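Local coordinates for RagA protein (Porphyromonas gingivalis, PDB 6SLN), which probably serves as a TonB-dependent outer-membrane transporter, with a plug domain inside a beta-barrel, at residues A861-I866 with L927-L932; M957-L962 with P984-Y989. All coordinates share one frame; numbering follows the deposited sequence.

Interaction 1: A861-I866 with L927-L932; sequences ADFAYI and LRLKNL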
loop_
_atom_site.group_PDB
_atom_site.type_symbol
_atom_site.label_atom_id
_atom_site.label_comp_id
_atom_site.label_asym_id
_atom_site.label_seq_id
_atom_site.Cartn_x
_atom_site.Cartn_y
_atom_site.Cartn_z
ATOM N N ALA A 861 42.755 -22.714 -9.958
ATOM C CA ALA A 861 42.427 -21.670 -10.914
ATOM C C ALA A 861 41.263 -22.154 -11.761
ATOM O O ALA A 861 41.294 -23.271 -12.290
ATOM C CB ALA A 861 43.627 -21.322 -11.800
ATOM N N ASP A 862 40.234 -21.331 -11.868
ATOM C CA ASP A 862 39.086 -21.615 -12.715
ATOM C C ASP A 862 39.056 -20.550 -13.808
ATOM O O ASP A 862 38.877 -19.360 -13.521
ATOM C CB ASP A 862 37.798 -21.641 -11.892
ATOM C CG ASP A 862 37.664 -22.907 -11.062
ATOM O OD1 ASP A 862 38.279 -22.977 -9.980
ATOM O OD2 ASP A 862 36.948 -23.835 -11.487
ATOM N N PHE A 863 39.268 -20.976 -15.049
ATOM C CA PHE A 863 39.161 -20.112 -16.212
ATOM C C PHE A 863 37.892 -20.411 -16.996
ATOM O O PHE A 863 37.335 -21.511 -16.943
ATOM C CB PHE A 863 40.332 -20.290 -17.168
ATOM C CG PHE A 863 41.644 -19.905 -16.614
ATOM C CD1 PHE A 863 42.324 -20.755 -15.768
ATOM C CD2 PHE A 863 42.238 -18.723 -17.001
ATOM C CE1 PHE A 863 43.552 -20.419 -15.293
ATOM C CE2 PHE A 863 43.462 -18.376 -16.526
ATOM C CZ PHE A 863 44.123 -19.223 -15.666
ATOM N N ALA A 864 37.492 -19.418 -17.783
ATOM C CA ALA A 864 36.305 -19.469 -18.617
ATOM C C ALA A 864 36.506 -18.500 -19.775
ATOM O O ALA A 864 37.184 -17.476 -19.634
ATOM C CB ALA A 864 35.051 -19.104 -17.813
ATOM N N TYR A 865 35.911 -18.818 -20.921
ATOM C CA TYR A 865 36.043 -17.912 -22.052
ATOM C C TYR A 865 34.772 -17.880 -22.896
ATOM O O TYR A 865 33.943 -18.800 -22.882
ATOM C CB TYR A 865 37.252 -18.269 -22.921
ATOM C CG TYR A 865 37.311 -19.707 -23.359
ATOM C CD1 TYR A 865 37.916 -20.668 -22.564
ATOM C CD2 TYR A 865 36.791 -20.099 -24.582
ATOM C CE1 TYR A 865 37.985 -21.986 -22.966
ATOM C CE2 TYR A 865 36.855 -21.417 -24.997
ATOM C CZ TYR A 865 37.454 -22.351 -24.187
ATOM O OH TYR A 865 37.502 -23.655 -24.595
ATOM N N ILE A 866 34.635 -16.776 -23.624
ATOM C CA ILE A 866 33.529 -16.512 -24.527
ATOM C C ILE A 866 34.158 -15.966 -25.804
ATOM O O ILE A 866 34.620 -14.823 -25.829
ATOM C CB ILE A 866 32.521 -15.520 -23.930
ATOM C CG1 ILE A 866 31.885 -16.104 -22.672
ATOM C CG2 ILE A 866 31.454 -15.136 -24.933
ATOM C CD1 ILE A 866 30.890 -17.206 -22.946
ATOM N N LEU A 927 38.773 -14.000 -22.235
ATOM C CA LEU A 927 39.128 -15.056 -21.302
ATOM C C LEU A 927 39.208 -14.435 -19.916
ATOM O O LEU A 927 39.828 -13.381 -19.738
ATOM C CB LEU A 927 40.458 -15.684 -21.697
ATOM C CG LEU A 927 41.317 -16.396 -20.662
ATOM C CD1 LEU A 927 40.729 -17.748 -20.357
ATOM C CD2 LEU A 927 42.754 -16.540 -21.176
ATOM N N ARG A 928 38.552 -15.051 -18.945
ATOM C CA ARG A 928 38.534 -14.518 -17.593
ATOM C C ARG A 928 39.044 -15.576 -16.630
ATOM O O ARG A 928 38.521 -16.695 -16.590
ATOM C CB ARG A 928 37.134 -14.064 -17.199
ATOM C CG ARG A 928 37.137 -12.942 -16.179
ATOM C CD ARG A 928 35.889 -12.096 -16.357
ATOM N NE ARG A 928 36.188 -10.788 -16.912
ATOM C CZ ARG A 928 35.278 -9.920 -17.337
ATOM N NH1 ARG A 928 33.989 -10.220 -17.282
ATOM N NH2 ARG A 928 35.671 -8.739 -17.820
ATOM N N LEU A 929 40.078 -15.230 -15.876
ATOM C CA LEU A 929 40.448 -16.014 -14.707
ATOM C C LEU A 929 39.355 -15.775 -13.685
ATOM O O LEU A 929 39.343 -14.750 -13.008
ATOM C CB LEU A 929 41.818 -15.596 -14.185
ATOM C CG LEU A 929 42.309 -16.320 -12.938
ATOM C CD1 LEU A 929 42.139 -17.821 -13.085
ATOM C CD2 LEU A 929 43.762 -15.965 -12.643
ATOM N N LYS A 930 38.391 -16.693 -13.610
ATOM C CA LYS A 930 37.224 -16.464 -12.762
ATOM C C LYS A 930 37.549 -16.662 -11.292
ATOM O O LYS A 930 37.092 -15.896 -10.443
ATOM C CB LYS A 930 36.083 -17.385 -13.174
ATOM C CG LYS A 930 35.378 -16.942 -14.415
ATOM C CD LYS A 930 33.894 -16.847 -14.172
ATOM C CE LYS A 930 33.493 -15.477 -13.632
ATOM N NZ LYS A 930 33.420 -14.462 -14.714
ATOM N N ASN A 931 38.361 -17.657 -10.976
ATOM C CA ASN A 931 38.618 -17.997 -9.592
ATOM C C ASN A 931 40.070 -18.419 -9.459
ATOM O O ASN A 931 40.558 -19.235 -10.245
ATOM C CB ASN A 931 37.672 -19.120 -9.141
ATOM C CG ASN A 931 37.899 -19.545 -7.710
ATOM O OD1 ASN A 931 37.347 -18.956 -6.788
ATOM N ND2 ASN A 931 38.703 -20.587 -7.518
ATOM N N LEU A 932 40.760 -17.835 -8.490
ATOM C CA LEU A 932 42.081 -18.286 -8.081
ATOM C C LEU A 932 42.064 -18.370 -6.565
ATOM O O LEU A 932 41.605 -17.438 -5.892
ATOM C CB LEU A 932 43.178 -17.342 -8.585
ATOM C CG LEU A 932 44.631 -17.802 -8.440
ATOM C CD1 LEU A 932 44.954 -19.000 -9.322
ATOM C CD2 LEU A 932 45.547 -16.637 -8.756
#

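Interaction 2: M957-L962 with P984-Y989; sequences MARNLL and PNSKQY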
loop_
_atom_site.group_PDB
_atom_site.type_symbol
_atom_site.label_atom_id
_atom_site.label_comp_id
_atom_site.label_asym_id
_atom_site.label_seq_id
_atom_site.Cartn_x
_atom_site.Cartn_y
_atom_site.Cartn_z
ATOM N N MET A 957 41.757 -15.704 -1.830
ATOM C CA MET A 957 40.943 -15.906 -3.016
ATOM C C MET A 957 40.810 -14.623 -3.829
ATOM O O MET A 957 40.721 -13.524 -3.274
ATOM C CB MET A 957 39.554 -16.425 -2.634
ATOM C CG MET A 957 38.846 -17.051 -3.794
ATOM S SD MET A 957 37.105 -16.934 -3.570
ATOM C CE MET A 957 36.963 -15.174 -3.532
ATOM N N ALA A 958 40.789 -14.776 -5.152
ATOM C CA ALA A 958 40.497 -13.692 -6.079
ATOM C C ALA A 958 39.428 -14.133 -7.075
ATOM O O ALA A 958 39.429 -15.284 -7.531
ATOM C CB ALA A 958 41.766 -13.255 -6.826
ATOM N N ARG A 959 38.508 -13.229 -7.411
ATOM C CA ARG A 959 37.516 -13.471 -8.458
ATOM C C ARG A 959 37.708 -12.441 -9.560
ATOM O O ARG A 959 37.840 -11.244 -9.271
ATOM C CB ARG A 959 36.065 -13.402 -7.944
ATOM C CG ARG A 959 35.022 -13.706 -9.054
ATOM C CD ARG A 959 33.538 -13.570 -8.602
ATOM N NE ARG A 959 33.015 -12.256 -8.950
ATOM C CZ ARG A 959 32.160 -12.031 -9.935
ATOM N NH1 ARG A 959 31.726 -13.052 -10.645
ATOM N NH2 ARG A 959 31.740 -10.795 -10.212
ATOM N N ASN A 960 37.707 -12.914 -10.817
ATOM C CA ASN A 960 37.958 -12.074 -11.998
ATOM C C ASN A 960 39.296 -11.337 -11.897
ATOM O O ASN A 960 39.416 -10.174 -12.289
ATOM C CB ASN A 960 36.816 -11.086 -12.231
ATOM C CG ASN A 960 35.546 -11.757 -12.715
ATOM O OD1 ASN A 960 35.568 -12.902 -13.172
ATOM N ND2 ASN A 960 34.428 -11.043 -12.615
ATOM N N LEU A 961 40.309 -12.029 -11.368
ATOM C CA LEU A 961 41.640 -11.446 -11.210
ATOM C C LEU A 961 42.191 -10.881 -12.519
ATOM O O LEU A 961 42.846 -9.832 -12.515
ATOM C CB LEU A 961 42.590 -12.506 -10.655
ATOM C CG LEU A 961 44.019 -12.116 -10.318
ATOM C CD1 LEU A 961 44.041 -10.915 -9.382
ATOM C CD2 LEU A 961 44.713 -13.304 -9.681
ATOM N N LEU A 962 41.953 -11.566 -13.644
ATOM C CA LEU A 962 42.440 -11.112 -14.942
ATOM C C LEU A 962 41.395 -11.335 -16.021
ATOM O O LEU A 962 40.736 -12.377 -16.059
ATOM C CB LEU A 962 43.724 -11.835 -15.388
ATOM C CG LEU A 962 44.924 -12.011 -14.459
ATOM C CD1 LEU A 962 45.719 -13.238 -14.882
ATOM C CD2 LEU A 962 45.816 -10.761 -14.422
ATOM N N PRO A 984 30.394 -2.274 -14.601
ATOM C CA PRO A 984 31.306 -3.377 -14.940
ATOM C C PRO A 984 31.266 -4.471 -13.884
ATOM O O PRO A 984 30.953 -4.226 -12.718
ATOM C CB PRO A 984 32.681 -2.701 -14.984
ATOM C CG PRO A 984 32.405 -1.195 -14.968
ATOM C CD PRO A 984 31.107 -1.024 -14.279
ATOM N N ASN A 985 31.565 -5.697 -14.301
ATOM C CA ASN A 985 31.782 -6.737 -13.310
ATOM C C ASN A 985 32.970 -6.359 -12.439
ATOM O O ASN A 985 33.794 -5.509 -12.792
ATOM C CB ASN A 985 32.033 -8.097 -13.960
ATOM C CG ASN A 985 30.746 -8.802 -14.356
ATOM O OD1 ASN A 985 29.927 -9.167 -13.507
ATOM N ND2 ASN A 985 30.563 -8.995 -15.657
ATOM N N SER A 986 33.050 -6.989 -11.281
ATOM C CA SER A 986 34.005 -6.571 -10.272
ATOM C C SER A 986 35.110 -7.601 -10.128
ATOM O O SER A 986 35.000 -8.744 -10.582
ATOM C CB SER A 986 33.310 -6.359 -8.932
ATOM O OG SER A 986 32.475 -7.461 -8.647
ATOM N N LYS A 987 36.188 -7.158 -9.496
ATOM C CA LYS A 987 37.350 -7.972 -9.169
ATOM C C LYS A 987 37.412 -8.037 -7.652
ATOM O O LYS A 987 37.416 -6.992 -6.989
ATOM C CB LYS A 987 38.615 -7.342 -9.763
ATOM C CG LYS A 987 39.939 -7.969 -9.375
ATOM C CD LYS A 987 41.081 -7.310 -10.144
ATOM C CE LYS A 987 41.195 -5.819 -9.831
ATOM N NZ LYS A 987 42.473 -5.478 -9.139
ATOM N N GLN A 988 37.423 -9.243 -7.100
ATOM C CA GLN A 988 37.403 -9.416 -5.654
ATOM C C GLN A 988 38.688 -10.045 -5.138
ATOM O O GLN A 988 39.231 -10.977 -5.740
ATOM C CB GLN A 988 36.221 -10.272 -5.209
ATOM C CG GLN A 988 34.907 -9.532 -5.167
ATOM C CD GLN A 988 34.008 -9.973 -6.279
ATOM O OE1 GLN A 988 33.709 -11.155 -6.414
ATOM N NE2 GLN A 988 33.593 -9.030 -7.112
ATOM N N TYR A 989 39.160 -9.523 -4.014
ATOM C CA TYR A 989 40.147 -10.183 -3.172
ATOM C C TYR A 989 39.469 -10.528 -1.859
ATOM O O TYR A 989 38.913 -9.645 -1.193
ATOM C CB TYR A 989 41.358 -9.294 -2.904
ATOM C CG TYR A 989 41.981 -8.705 -4.128
ATOM C CD1 TYR A 989 41.545 -7.482 -4.622
ATOM C CD2 TYR A 989 43.010 -9.355 -4.783
ATOM C CE1 TYR A 989 42.113 -6.923 -5.742
ATOM C CE2 TYR A 989 43.584 -8.802 -5.910
ATOM C CZ TYR A 989 43.128 -7.583 -6.383
ATOM O OH TYR A 989 43.681 -7.018 -7.508
#

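Interaction 1: A861-I866 with L927-L932
With CG of Leu929 swung opposite its amide N and chi2 at 48°, and CG of Phe863 opposite its carbonyl carbon (chi1 -64°), the leucine methyl CD1 reaches over the middle of the phenylalanine ring. This CH-pi contact has CD1 of Leu929 3.6 Å from the ring centroid of Phe863 and only 13° off the normal. Leu927 CD1 approaches the same ring obliquely, and Ala861 CB meets Leu932 CD1 at 3.6 Å, so one face of the strand pair is largely apolar. The antiparallel ladder contains a classic beta bulge: Lys930 and Asn931 both face Asp862. Asp862 N gives a hydrogen bond to Asn931 O (2.7 Å), while Asp862 O takes a bond from Asn931 N (3.1 Å) and a weak, bent one from Lys930 N. Ala864 and Arg928 exchange two further backbone bonds. On the polar face Asp862 and Asn931 lie side by side, with a weak bond from ND2 of Asn931 to OD1 of Asp862; OD2 of Asp862 is held by Ser849. Arg928 pairs with Asp971 and Glu973, and Lys930 NZ binds Gln123. The chemistry implies a two-faced barrel wall, one face largely apolar, the other hydrogen-bonded or, at Arg928, salt-bridged within the protein.

Interaction 2: M957-L962 with P984-Y989
Met957 begins the contact through its backbone, its O accepting a CA-H...O contact from Tyr989 CA. Ala958 and Tyr989 then form a non-hydrogen-bonded antiparallel pair, in which Ala958 CA lies 3.0 Å from Gln988 O. At Arg959 a hydrogen-bonded antiparallel pair follows: Arg959 N bonds to Gln988 O (2.9 Å), and Gln988 N returns the bond to Arg959 O (3.0 Å), lying on a lone pair. The side chains of these two residues run alongside each other in the same direction. Arg959 is extended as far as CD and bends at chi3 (96°), which turns NE to Gln988 OE1 at 2.9 Å. That bond is bent, 134° at the hydrogen, although the guanidinium and amide planes are only 16° apart. NH1 of Arg959 makes a salt bridge with Asp120, so the guanidinium is gripped from two directions and its rotation is probably restricted. Asn960, at the corner of the chain, lays ND2 over one face of that guanidinium and donates from ND2 to Ser986 O at 3.1 Å, while its OD1 accepts from Lys930 NZ. Beyond the corner, Leu961 meets Tyr989 at about a right angle, CD1 to CE2 4.1 Å, and the aliphatic part of Lys987 passes Asn960 O and Leu961 O. The NZ of Lys987 bonds to Gln229. Among loop residues, Pro114 touches Met957 and Gln988, and Val115 touches Arg959. In the barrel wall, strand 951-964 lies between strands 921-937 and 986-996, and the latter also pairs with strand 218-230, closing the barrel between its last and first strands.

How the interactions relate
Interactions 1 and 2 are two seams of one barrel wall, their centres about 10 Å apart, separated by the seam between strands 921-937 and 951-964. Strand 921-937 contributes to the first and strand 951-964 to the second; between them Leu932 O lies 2.9 Å from Ala958 N, a probable hydrogen bond. Interaction 2 is a buried contact and largely polar, whereas interaction 1 is partly buried and combines an aromatic-aliphatic face with a polar one. Their irregularities also differ, a beta bulge in 861-866 with 927-932 against a chain corner at residues 959 and 960. The polar sides converge near Asp120, which forms a salt bridge with Arg959 but only a long, weak ion pair with Lys930.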